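Local coordinates for protein NleG5-1 effector (Enterobacteria phage YYZ-2008, PDB 5VGC) that probably acts in ubiquitin transfer as an effector of the NleG family, and binds calcium ions, at residues Y9-P12 with L17-I20; R34-I39 with M45-P50; L61-D64 with N70-I73; H80-L85 with S89-E94. The protein carries 1 engineered substitution. All coordinates share one frame; numbering follows the deposited sequence.

Contact 1: Y9-P12 with L17-I20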
loop_
_atom_site.group_PDB
_atom_site.type_symbol
_atom_site.label_atom_id
_atom_site.label_comp_id
_atom_site.label_asym_id
_atom_site.label_seq_id
_atom_site.Cartn_x
_atom_site.Cartn_y
_atom_site.Cartn_z
ATOM N N TYR A 9 41.540 -5.136 4.810
ATOM C CA TYR A 9 40.508 -5.849 5.567
ATOM C C TYR A 9 40.112 -7.208 4.964
ATOM O O TYR A 9 39.219 -7.857 5.506
ATOM C CB TYR A 9 39.276 -4.950 5.735
ATOM C CG TYR A 9 39.587 -3.582 6.311
ATOM C CD1 TYR A 9 39.857 -2.496 5.480
ATOM C CD2 TYR A 9 39.607 -3.370 7.687
ATOM C CE1 TYR A 9 40.145 -1.242 5.999
ATOM C CE2 TYR A 9 39.898 -2.116 8.219
ATOM C CZ TYR A 9 40.158 -1.054 7.372
ATOM O OH TYR A 9 40.440 0.195 7.877
ATOM N N ILE A 10 40.786 -7.637 3.889
ATOM C CA ILE A 10 40.483 -8.918 3.241
ATOM C C ILE A 10 40.802 -10.094 4.182
ATOM O O ILE A 10 41.644 -9.968 5.071
ATOM C CB ILE A 10 41.249 -9.065 1.897
ATOM C CG1 ILE A 10 40.595 -10.127 0.998
ATOM C CG2 ILE A 10 42.724 -9.408 2.120
ATOM C CD1 ILE A 10 41.176 -10.178 -0.398
ATOM N N LEU A 11 40.116 -11.218 3.986
ATOM C CA LEU A 11 40.348 -12.437 4.760
ATOM C C LEU A 11 40.322 -13.658 3.850
ATOM O O LEU A 11 39.555 -13.688 2.894
ATOM C CB LEU A 11 39.285 -12.595 5.848
ATOM C CG LEU A 11 39.319 -11.601 6.998
ATOM C CD1 LEU A 11 38.057 -11.759 7.845
ATOM C CD2 LEU A 11 40.585 -11.755 7.830
ATOM N N PRO A 12 41.146 -14.680 4.159
ATOM C CA PRO A 12 41.304 -15.813 3.257
ATOM C C PRO A 12 40.294 -16.923 3.519
ATOM O O PRO A 12 39.949 -17.198 4.680
ATOM C CB PRO A 12 42.716 -16.301 3.581
ATOM C CG PRO A 12 42.871 -16.020 5.040
ATOM C CD PRO A 12 41.951 -14.876 5.387
ATOM N N LEU A 17 34.900 -9.594 4.808
ATOM C CA LEU A 17 36.035 -8.807 5.243
ATOM C C LEU A 17 35.965 -8.576 6.759
ATOM O O LEU A 17 34.891 -8.742 7.389
ATOM C CB LEU A 17 36.005 -7.429 4.568
ATOM C CG LEU A 17 35.699 -7.321 3.081
ATOM C CD1 LEU A 17 35.481 -5.858 2.721
ATOM C CD2 LEU A 17 36.823 -7.891 2.245
ATOM N N SER A 18 37.103 -8.156 7.319
ATOM C CA SER A 18 37.219 -7.851 8.748
ATOM C C SER A 18 36.489 -6.568 9.133
ATOM O O SER A 18 36.100 -5.773 8.262
ATOM C CB SER A 18 38.691 -7.705 9.146
ATOM O OG SER A 18 39.411 -8.892 8.887
ATOM N N ASP A 19 36.330 -6.378 10.446
ATOM C CA ASP A 19 35.625 -5.227 11.030
ATOM C C ASP A 19 36.229 -3.881 10.577
ATOM O O ASP A 19 37.227 -3.402 11.130
ATOM C CB ASP A 19 35.627 -5.347 12.576
ATOM C CG ASP A 19 34.582 -4.461 13.262
ATOM O OD1 ASP A 19 33.954 -3.605 12.597
ATOM O OD2 ASP A 19 34.398 -4.634 14.488
ATOM N N ILE A 20 35.605 -3.291 9.558
ATOM C CA ILE A 20 35.995 -1.979 9.012
ATOM C C ILE A 20 35.594 -0.841 9.983
ATOM O O ILE A 20 34.517 -0.908 10.589
ATOM C CB ILE A 20 35.344 -1.760 7.613
ATOM C CG1 ILE A 20 35.901 -2.749 6.589
ATOM C CG2 ILE A 20 35.556 -0.337 7.069
ATOM C CD1 ILE A 20 35.105 -2.810 5.303
#
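Tyr9 meets Ser18 through the backbone and Ile20 through its ring. Ser18 N donates to Tyr9 O at 2.8 Å, and the bond is nearly straight at 172°. The donor lies in the carbonyl plane. This is the hydrogen bond that ties the two segments together.

The side chain of Tyr9 can be followed outward. Its CB lies 4.3 Å from Leu17 CB and also comes near Ser18 O. CG has CG1 of Ile20 above it at 3.8 Å. CD1 and CD2 keep close to the same methylene. CE2, farther out, reaches the backbone of Ile20 at CA and Asp19 O. Ile20 CG1 thus sits over one face of the ring, 4.0 Å from its centroid, as a CH-pi contact. It is offset toward the rim. A chi1 of -52° sets CG beside the backbone N, and the ring presents this face to Ile20.

Leu11 takes the other end. Its branched tip packs against Ser18 OG, with CD2 at 3.3 Å. Leu17 turns CD2 to Ile10 CA and also packs on Tyr77 and His80 of helix 68-85. The arrangement is a surface loop folded back on itself, pinned by one backbone hydrogen bond, just before helix 22-34.

Contact 2: R34-I39 with M45-P50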
loop_
_atom_site.group_PDB
_atom_site.type_symbol
_atom_site.label_atom_id
_atom_site.label_comp_id
_atom_site.label_asym_id
_atom_site.label_seq_id
_atom_site.Cartn_x
_atom_site.Cartn_y
_atom_site.Cartn_z
ATOM N N ARG A 34 29.059 12.128 -3.675
ATOM C CA ARG A 34 29.572 13.002 -4.747
ATOM C C ARG A 34 29.108 12.520 -6.131
ATOM O O ARG A 34 28.419 13.242 -6.848
ATOM C CB ARG A 34 31.108 13.118 -4.713
ATOM C CG ARG A 34 31.711 13.857 -3.515
ATOM C CD ARG A 34 31.051 15.196 -3.189
ATOM N NE ARG A 34 30.895 16.068 -4.357
ATOM C CZ ARG A 34 30.154 17.179 -4.394
ATOM N NH1 ARG A 34 30.089 17.888 -5.519
ATOM N NH2 ARG A 34 29.474 17.604 -3.326
ATOM N N GLY A 35 29.486 11.297 -6.488
ATOM C CA GLY A 35 29.086 10.700 -7.767
ATOM C C GLY A 35 29.068 9.188 -7.687
ATOM O O GLY A 35 28.003 8.568 -7.684
ATOM N N GLU A 36 30.263 8.610 -7.629
ATOM C CA GLU A 36 30.459 7.180 -7.395
ATOM C C GLU A 36 31.723 7.009 -6.576
ATOM O O GLU A 36 32.608 7.860 -6.639
ATOM C CB GLU A 36 30.569 6.392 -8.714
ATOM C CG GLU A 36 31.898 6.495 -9.468
ATOM C CD GLU A 36 32.040 5.416 -10.529
ATOM O OE1 GLU A 36 31.023 5.146 -11.203
ATOM O OE2 GLU A 36 33.147 4.837 -10.681
ATOM N N ALA A 37 31.811 5.919 -5.814
ATOM C CA ALA A 37 33.028 5.614 -5.050
ATOM C C ALA A 37 33.713 4.381 -5.660
ATOM O O ALA A 37 33.090 3.315 -5.812
ATOM C CB ALA A 37 32.708 5.399 -3.583
ATOM N N GLN A 38 34.987 4.547 -6.026
ATOM C CA GLN A 38 35.805 3.455 -6.571
ATOM C C GLN A 38 36.563 2.779 -5.431
ATOM O O GLN A 38 37.493 3.363 -4.865
ATOM C CB GLN A 38 36.775 3.952 -7.657
ATOM C CG GLN A 38 36.186 3.977 -9.068
ATOM C CD GLN A 38 36.064 2.597 -9.711
ATOM O OE1 GLN A 38 36.842 1.679 -9.428
ATOM N NE2 GLN A 38 35.083 2.450 -10.588
ATOM N N ILE A 39 36.149 1.554 -5.105
ATOM C CA ILE A 39 36.783 0.747 -4.068
ATOM C C ILE A 39 37.762 -0.248 -4.703
ATOM O O ILE A 39 37.454 -0.864 -5.733
ATOM C CB ILE A 39 35.720 0.039 -3.179
ATOM C CG1 ILE A 39 35.091 1.063 -2.225
ATOM C CG2 ILE A 39 36.328 -1.120 -2.377
ATOM C CD1 ILE A 39 33.887 0.562 -1.460
ATOM N N MET A 45 38.762 -3.731 -9.146
ATOM C CA MET A 45 37.957 -2.507 -9.073
ATOM C C MET A 45 36.497 -2.860 -8.781
ATOM O O MET A 45 35.948 -3.774 -9.405
ATOM C CB MET A 45 37.993 -1.759 -10.421
ATOM C CG MET A 45 39.362 -1.348 -10.958
ATOM S SD MET A 45 39.378 -1.000 -12.742
ATOM C CE MET A 45 38.195 0.343 -12.896
ATOM N N VAL A 46 35.879 -2.147 -7.837
ATOM C CA VAL A 46 34.412 -2.180 -7.650
ATOM C C VAL A 46 33.883 -0.756 -7.495
ATOM O O VAL A 46 34.492 0.070 -6.803
ATOM C CB VAL A 46 33.943 -3.047 -6.444
ATOM C CG1 VAL A 46 33.873 -4.516 -6.824
ATOM C CG2 VAL A 46 34.831 -2.861 -5.234
ATOM N N SER A 47 32.751 -0.480 -8.145
ATOM C CA SER A 47 32.169 0.862 -8.157
ATOM C C SER A 47 30.886 0.870 -7.340
ATOM O O SER A 47 29.940 0.141 -7.658
ATOM C CB SER A 47 31.880 1.303 -9.596
ATOM O OG SER A 47 31.439 2.656 -9.624
ATOM N N ILE A 48 30.859 1.688 -6.294
ATOM C CA ILE A 48 29.667 1.861 -5.479
ATOM C C ILE A 48 28.967 3.143 -5.923
ATOM O O ILE A 48 29.573 4.232 -5.897
ATOM C CB ILE A 48 30.005 1.953 -3.977
ATOM C CG1 ILE A 48 30.928 0.806 -3.541
ATOM C CG2 ILE A 48 28.747 1.945 -3.132
ATOM C CD1 ILE A 48 30.518 -0.585 -3.979
ATOM N N ARG A 49 27.701 3.004 -6.325
ATOM C CA ARG A 49 26.818 4.138 -6.624
ATOM C C ARG A 49 25.664 4.176 -5.616
ATOM O O ARG A 49 25.248 3.116 -5.100
ATOM C CB ARG A 49 26.250 4.026 -8.037
ATOM C CG ARG A 49 27.297 4.175 -9.129
ATOM C CD ARG A 49 26.849 3.606 -10.469
ATOM N NE ARG A 49 27.991 3.182 -11.282
ATOM C CZ ARG A 49 27.915 2.430 -12.383
ATOM N NH1 ARG A 49 26.742 1.992 -12.840
ATOM N NH2 ARG A 49 29.029 2.104 -13.035
ATOM N N PRO A 50 25.157 5.388 -5.326
ATOM C CA PRO A 50 24.034 5.524 -4.411
ATOM C C PRO A 50 22.752 5.085 -5.110
ATOM O O PRO A 50 22.534 5.431 -6.271
ATOM C CB PRO A 50 24.001 7.033 -4.119
ATOM C CG PRO A 50 24.511 7.656 -5.370
ATOM C CD PRO A 50 25.549 6.693 -5.892
#
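Ile39 packs on Val46 and Ile48 on the buried face of this strand pair. Its CB lies 3.7 Å from Val46 CG2, and its CD1 reaches Ile48 CG1 at 3.6 Å. The isoleucine crosses both neighbours at a slant. Ala37 shares this face. Helix 22-34 covers it through Ile28, Gln31 and Thr32, and Ile78 and Leu85 of helix 68-85 also pack here.

The two strands form an antiparallel beta hairpin, 37-41 with 44-50, within a three-stranded sheet. Ala37 and Ile48 are a hydrogen-bonded pair, with Ala37 N to Ile48 O at 2.8 Å. Ile39 and Val46 form the next such pair. Gln38 and Ser47 between them are non-hydrogen-bonded.

The opposite face is polar and more open. Glu36 stretches over Ser47, and its carboxylate lies beside the Arg49 guanidinium, the planes 23° apart. The salt bridge from Glu36 OE1 to Arg49 NE is long, 3.6 Å. Gln38 bends at chi2 (-75°), which brings its amide back toward the carboxylate. There NE2 donates to Glu36 OE2 at 3.1 Å, with the acceptor in the amide plane. Gln38 NE2 has Asn62 OD1 as a second partner. Met45, exposed and poorly ordered, brings CB within 3.8 Å of Gln38 OE1.

Contact 3: L61-D64 with N70-I73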
loop_
_atom_site.group_PDB
_atom_site.type_symbol
_atom_site.label_atom_id
_atom_site.label_comp_id
_atom_site.label_asym_id
_atom_site.label_seq_id
_atom_site.Cartn_x
_atom_site.Cartn_y
_atom_site.Cartn_z
ATOM N N LEU A 61 30.797 -4.405 -10.609
ATOM C CA LEU A 61 32.149 -4.904 -10.840
ATOM C C LEU A 61 32.654 -4.511 -12.236
ATOM O O LEU A 61 32.349 -5.175 -13.225
ATOM C CB LEU A 61 32.170 -6.428 -10.669
ATOM C CG LEU A 61 33.535 -7.116 -10.598
ATOM C CD1 LEU A 61 34.275 -6.768 -9.319
ATOM C CD2 LEU A 61 33.384 -8.627 -10.714
ATOM N N ASN A 62 33.430 -3.428 -12.311
ATOM C CA ASN A 62 34.112 -3.021 -13.549
ATOM C C ASN A 62 35.190 -4.065 -13.889
ATOM O O ASN A 62 36.352 -3.925 -13.494
ATOM C CB ASN A 62 34.755 -1.621 -13.416
ATOM C CG ASN A 62 33.742 -0.481 -13.419
ATOM O OD1 ASN A 62 33.756 0.371 -12.529
ATOM N ND2 ASN A 62 32.867 -0.455 -14.422
ATOM N N GLN A 63 34.782 -5.104 -14.619
ATOM C CA GLN A 63 35.645 -6.245 -14.950
ATOM C C GLN A 63 35.584 -6.555 -16.438
ATOM O O GLN A 63 34.639 -6.153 -17.118
ATOM C CB GLN A 63 35.228 -7.488 -14.166
ATOM C CG GLN A 63 33.755 -7.886 -14.323
ATOM C CD GLN A 63 33.517 -9.388 -14.432
ATOM O OE1 GLN A 63 32.536 -9.903 -13.892
ATOM N NE2 GLN A 63 34.401 -10.093 -15.136
ATOM N N ASP A 64 36.600 -7.268 -16.931
ATOM C CA ASP A 64 36.678 -7.686 -18.339
ATOM C C ASP A 64 37.480 -8.979 -18.491
ATOM O O ASP A 64 38.681 -8.998 -18.220
ATOM C CB ASP A 64 37.302 -6.576 -19.200
ATOM C CG ASP A 64 36.260 -5.639 -19.798
ATOM O OD1 ASP A 64 35.613 -6.022 -20.797
ATOM O OD2 ASP A 64 36.090 -4.519 -19.273
ATOM N N ASN A 70 37.183 -15.336 -9.812
ATOM C CA ASN A 70 37.306 -13.884 -9.584
ATOM C C ASN A 70 35.943 -13.184 -9.680
ATOM O O ASN A 70 35.630 -12.310 -8.850
ATOM C CB ASN A 70 38.304 -13.222 -10.556
ATOM C CG ASN A 70 39.718 -13.776 -10.434
ATOM O OD1 ASN A 70 39.924 -14.916 -10.015
ATOM N ND2 ASN A 70 40.703 -12.964 -10.808
ATOM N N ILE A 71 35.131 -13.580 -10.670
ATOM C CA ILE A 71 33.801 -12.972 -10.856
ATOM C C ILE A 71 32.953 -13.229 -9.601
ATOM O O ILE A 71 32.480 -12.277 -8.947
ATOM C CB ILE A 71 33.064 -13.483 -12.127
ATOM C CG1 ILE A 71 33.860 -13.153 -13.405
ATOM C CG2 ILE A 71 31.670 -12.858 -12.233
ATOM C CD1 ILE A 71 33.429 -13.931 -14.629
ATOM N N GLN A 72 32.788 -14.507 -9.260
ATOM C CA GLN A 72 31.965 -14.903 -8.106
ATOM C C GLN A 72 32.489 -14.294 -6.795
ATOM O O GLN A 72 31.708 -13.708 -6.031
ATOM C CB GLN A 72 31.845 -16.424 -7.983
ATOM C CG GLN A 72 30.595 -16.838 -7.213
ATOM C CD GLN A 72 30.637 -18.256 -6.689
ATOM O OE1 GLN A 72 31.253 -19.137 -7.281
ATOM N NE2 GLN A 72 29.968 -18.485 -5.566
ATOM N N ILE A 73 33.795 -14.423 -6.546
ATOM C CA ILE A 73 34.426 -13.825 -5.346
ATOM C C ILE A 73 34.147 -12.304 -5.303
ATOM O O ILE A 73 33.728 -11.754 -4.265
ATOM C CB ILE A 73 35.958 -14.149 -5.274
ATOM C CG1 ILE A 73 36.196 -15.648 -4.982
ATOM C CG2 ILE A 73 36.680 -13.298 -4.228
ATOM C CD1 ILE A 73 36.001 -16.087 -3.541
#
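The connection from strand 57-60 to helix 68-85 folds back here, so that Gln63 and Leu61 meet Ile71 on the first turn of that helix. It is a small surface contact, burying 122 Å² in all. Asn62, between the two touching residues, is the centre of an inverse gamma turn. The CB atoms of Leu61 and Gln63 both point toward the helix.

Most of the contact is one amide against one branched side chain. Gln63 CG stands between the backbone N and the carbonyl carbon (chi1 55°), and the chain then bends at chi2. This brings the amide up to Ile71; the two side chains cross at about a right angle. The contact is van der Waals packing of a polar group on a hydrocarbon one.

Leu61 has a lighter part in this contact. Its CD2 approaches Ile71 O at 4.2 Å. The same residue also packs on Val46 of strand 44-50, so it lies between the sheet and the helix. Asn62 is turned to the sheet, where it packs on Met45 and Ser47.

On Ile71, both branches serve. Gln63 OE1 lies 3.5 Å from CG2 and from CG1 of Ile71, while Gln63 NE2 lies 3.6 Å from CG1.

Contact 4: H80-L85 with S89-E94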
loop_
_atom_site.group_PDB
_atom_site.type_symbol
_atom_site.label_atom_id
_atom_site.label_comp_id
_atom_site.label_asym_id
_atom_site.label_seq_id
_atom_site.Cartn_x
_atom_site.Cartn_y
_atom_site.Cartn_z
ATOM N N HIS A 80 28.917 -8.374 0.362
ATOM C CA HIS A 80 29.414 -7.965 1.684
ATOM C C HIS A 80 29.497 -6.445 1.852
ATOM O O HIS A 80 29.002 -5.891 2.832
ATOM C CB HIS A 80 30.782 -8.554 2.001
ATOM C CG HIS A 80 31.186 -8.350 3.434
ATOM N ND1 HIS A 80 31.947 -7.284 3.852
ATOM C CD2 HIS A 80 30.911 -9.072 4.549
ATOM C CE1 HIS A 80 32.136 -7.365 5.158
ATOM N NE2 HIS A 80 31.520 -8.443 5.603
ATOM N N ILE A 81 30.116 -5.771 0.900
ATOM C CA ILE A 81 30.246 -4.321 1.014
ATOM C C ILE A 81 28.865 -3.680 1.120
ATOM O O ILE A 81 28.632 -2.814 1.977
ATOM C CB ILE A 81 31.039 -3.711 -0.165
ATOM C CG1 ILE A 81 32.503 -4.129 -0.084
ATOM C CG2 ILE A 81 30.951 -2.185 -0.145
ATOM C CD1 ILE A 81 33.216 -4.038 -1.414
ATOM N N GLU A 82 27.961 -4.117 0.245
ATOM C CA GLU A 82 26.578 -3.649 0.248
ATOM C C GLU A 82 25.934 -3.879 1.607
ATOM O O GLU A 82 25.361 -2.949 2.175
ATOM C CB GLU A 82 25.755 -4.323 -0.858
ATOM C CG GLU A 82 26.009 -3.736 -2.228
ATOM C CD GLU A 82 25.238 -4.437 -3.335
ATOM O OE1 GLU A 82 24.643 -5.519 -3.079
ATOM O OE2 GLU A 82 25.221 -3.885 -4.458
ATOM N N ARG A 83 26.029 -5.098 2.129
ATOM C CA ARG A 83 25.443 -5.360 3.438
ATOM C C ARG A 83 26.075 -4.489 4.535
ATOM O O ARG A 83 25.381 -3.992 5.414
ATOM C CB ARG A 83 25.549 -6.841 3.815
ATOM C CG ARG A 83 24.586 -7.733 3.068
ATOM C CD ARG A 83 24.399 -9.059 3.775
ATOM N NE ARG A 83 23.701 -9.953 2.860
ATOM C CZ ARG A 83 22.374 -10.036 2.725
ATOM N NH1 ARG A 83 21.532 -9.279 3.435
ATOM N NH2 ARG A 83 21.871 -10.874 1.850
ATOM N N THR A 84 27.389 -4.297 4.474
ATOM C CA THR A 84 28.080 -3.521 5.494
ATOM C C THR A 84 27.660 -2.054 5.427
ATOM O O THR A 84 27.394 -1.447 6.459
ATOM C CB THR A 84 29.615 -3.677 5.389
ATOM O OG1 THR A 84 29.950 -5.073 5.338
ATOM C CG2 THR A 84 30.302 -3.046 6.579
ATOM N N LEU A 85 27.584 -1.506 4.219
ATOM C CA LEU A 85 27.086 -0.131 4.018
ATOM C C LEU A 85 25.581 0.110 4.295
ATOM O O LEU A 85 25.223 1.105 4.921
ATOM C CB LEU A 85 27.391 0.342 2.588
ATOM C CG LEU A 85 28.863 0.519 2.247
ATOM C CD1 LEU A 85 29.038 0.697 0.744
ATOM C CD2 LEU A 85 29.420 1.713 3.002
ATOM N N SER A 89 21.389 -4.167 6.839
ATOM C CA SER A 89 22.349 -5.125 6.292
ATOM C C SER A 89 21.803 -5.824 5.041
ATOM O O SER A 89 22.036 -7.018 4.811
ATOM C CB SER A 89 22.780 -6.125 7.386
ATOM O OG SER A 89 23.102 -5.428 8.600
ATOM N N LEU A 90 21.081 -5.053 4.227
ATOM C CA LEU A 90 20.490 -5.533 2.987
ATOM C C LEU A 90 21.440 -5.401 1.808
ATOM O O LEU A 90 22.217 -4.447 1.743
ATOM C CB LEU A 90 19.228 -4.722 2.673
ATOM C CG LEU A 90 18.125 -4.693 3.729
ATOM C CD1 LEU A 90 17.068 -3.679 3.336
ATOM C CD2 LEU A 90 17.514 -6.079 3.928
ATOM N N THR A 91 21.371 -6.349 0.876
ATOM C CA THR A 91 21.920 -6.133 -0.465
ATOM C C THR A 91 21.026 -5.194 -1.287
ATOM O O THR A 91 19.849 -5.013 -0.991
ATOM C CB THR A 91 22.042 -7.445 -1.257
ATOM O OG1 THR A 91 20.754 -8.066 -1.414
ATOM C CG2 THR A 91 22.999 -8.392 -0.565
ATOM N N SER A 92 21.594 -4.607 -2.327
ATOM C CA SER A 92 20.847 -3.745 -3.245
ATOM C C SER A 92 19.674 -4.463 -3.921
ATOM O O SER A 92 18.588 -3.894 -4.107
ATOM C CB SER A 92 21.764 -3.159 -4.319
ATOM O OG SER A 92 22.435 -4.166 -5.030
ATOM N N ARG A 93 19.894 -5.726 -4.274
ATOM C CA ARG A 93 18.840 -6.561 -4.859
ATOM C C ARG A 93 17.622 -6.623 -3.910
ATOM O O ARG A 93 16.461 -6.397 -4.328
ATOM C CB ARG A 93 19.413 -7.942 -5.153
ATOM C CG ARG A 93 18.758 -8.716 -6.291
ATOM C CD ARG A 93 19.126 -10.192 -6.239
ATOM N NE ARG A 93 18.700 -10.744 -4.951
ATOM C CZ ARG A 93 17.469 -11.150 -4.634
ATOM N NH1 ARG A 93 17.248 -11.611 -3.403
ATOM N NH2 ARG A 93 16.464 -11.112 -5.518
ATOM N N GLU A 94 17.885 -6.901 -2.634
ATOM C CA GLU A 94 16.814 -6.989 -1.628
ATOM C C GLU A 94 16.085 -5.668 -1.488
ATOM O O GLU A 94 14.838 -5.619 -1.395
ATOM C CB GLU A 94 17.379 -7.426 -0.271
ATOM C CG GLU A 94 17.870 -8.871 -0.231
ATOM C CD GLU A 94 18.793 -9.173 0.944
ATOM O OE1 GLU A 94 19.453 -8.234 1.447
ATOM O OE2 GLU A 94 18.866 -10.356 1.366
HETATM O O HOH W 1 25.550 -3.606 7.831
#
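After helix 68-85 ends, the backbone comes back past Arg83, so that the CA atoms of Arg83 and Ser89 are 4.2 Å apart, and Ser89 CA makes a CA-H...O contact with Arg83 O.

Arg83 runs extended from CG to NE and carries its guanidinium to the start of the next helix. NH1 donates to Ser89 O at 2.7 Å, with the acceptor near the guanidinium plane. NH2 donates to Glu94 OE2 at 3.1 Å, meeting the oxygen from above the carboxylate plane. The two flat groups stand 70° apart, and NH1 completes the salt bridge with Glu94 OE1. Thr91 CG2 lies over one guanidinium face. Together these contacts should hold the group against rotation.

Glu82 reaches the same helix start from one residue earlier. Ser92 OG donates to its OE2 at 2.9 Å, also from above the plane, and Ser92 N gives a weak bond to OE1. The buried Glu82 OE2 also accepts from Gly59 N, which ties strand 57-60 to the junction.

Thr91 is the N-cap of helix 92-102. Glu94 N donates weakly to Thr91 OG1, at 3.3 Å, and Thr91 N donates to Glu94 OE1, at 2.7 Å. This reciprocal pair is a capping box, here at the junction between helices 68-85 and 92-102.

All four contacts lie in the N-terminal part of the chain, on the same side of its centre, and follow one another in series. Contact 1 precedes helix 22-34, contact 2 forms the hairpin, and contacts 3 and 4 both use helix 68-85. Centres are about 14 to 19 Å apart. Contact 2 touches contact 3 through Val46 and Leu61, and contact 4 through Ile48 with Ile81 and Leu85. Helices 22-34 and 68-85 thus both pack on the apolar face of the sheet. The N-terminal loop of contact 1 joins contact 4 through Leu17 on His80. Contact 4 leads into helix 92-102, whose last residue, Glu102, binds calcium, toward the probably RING-like part.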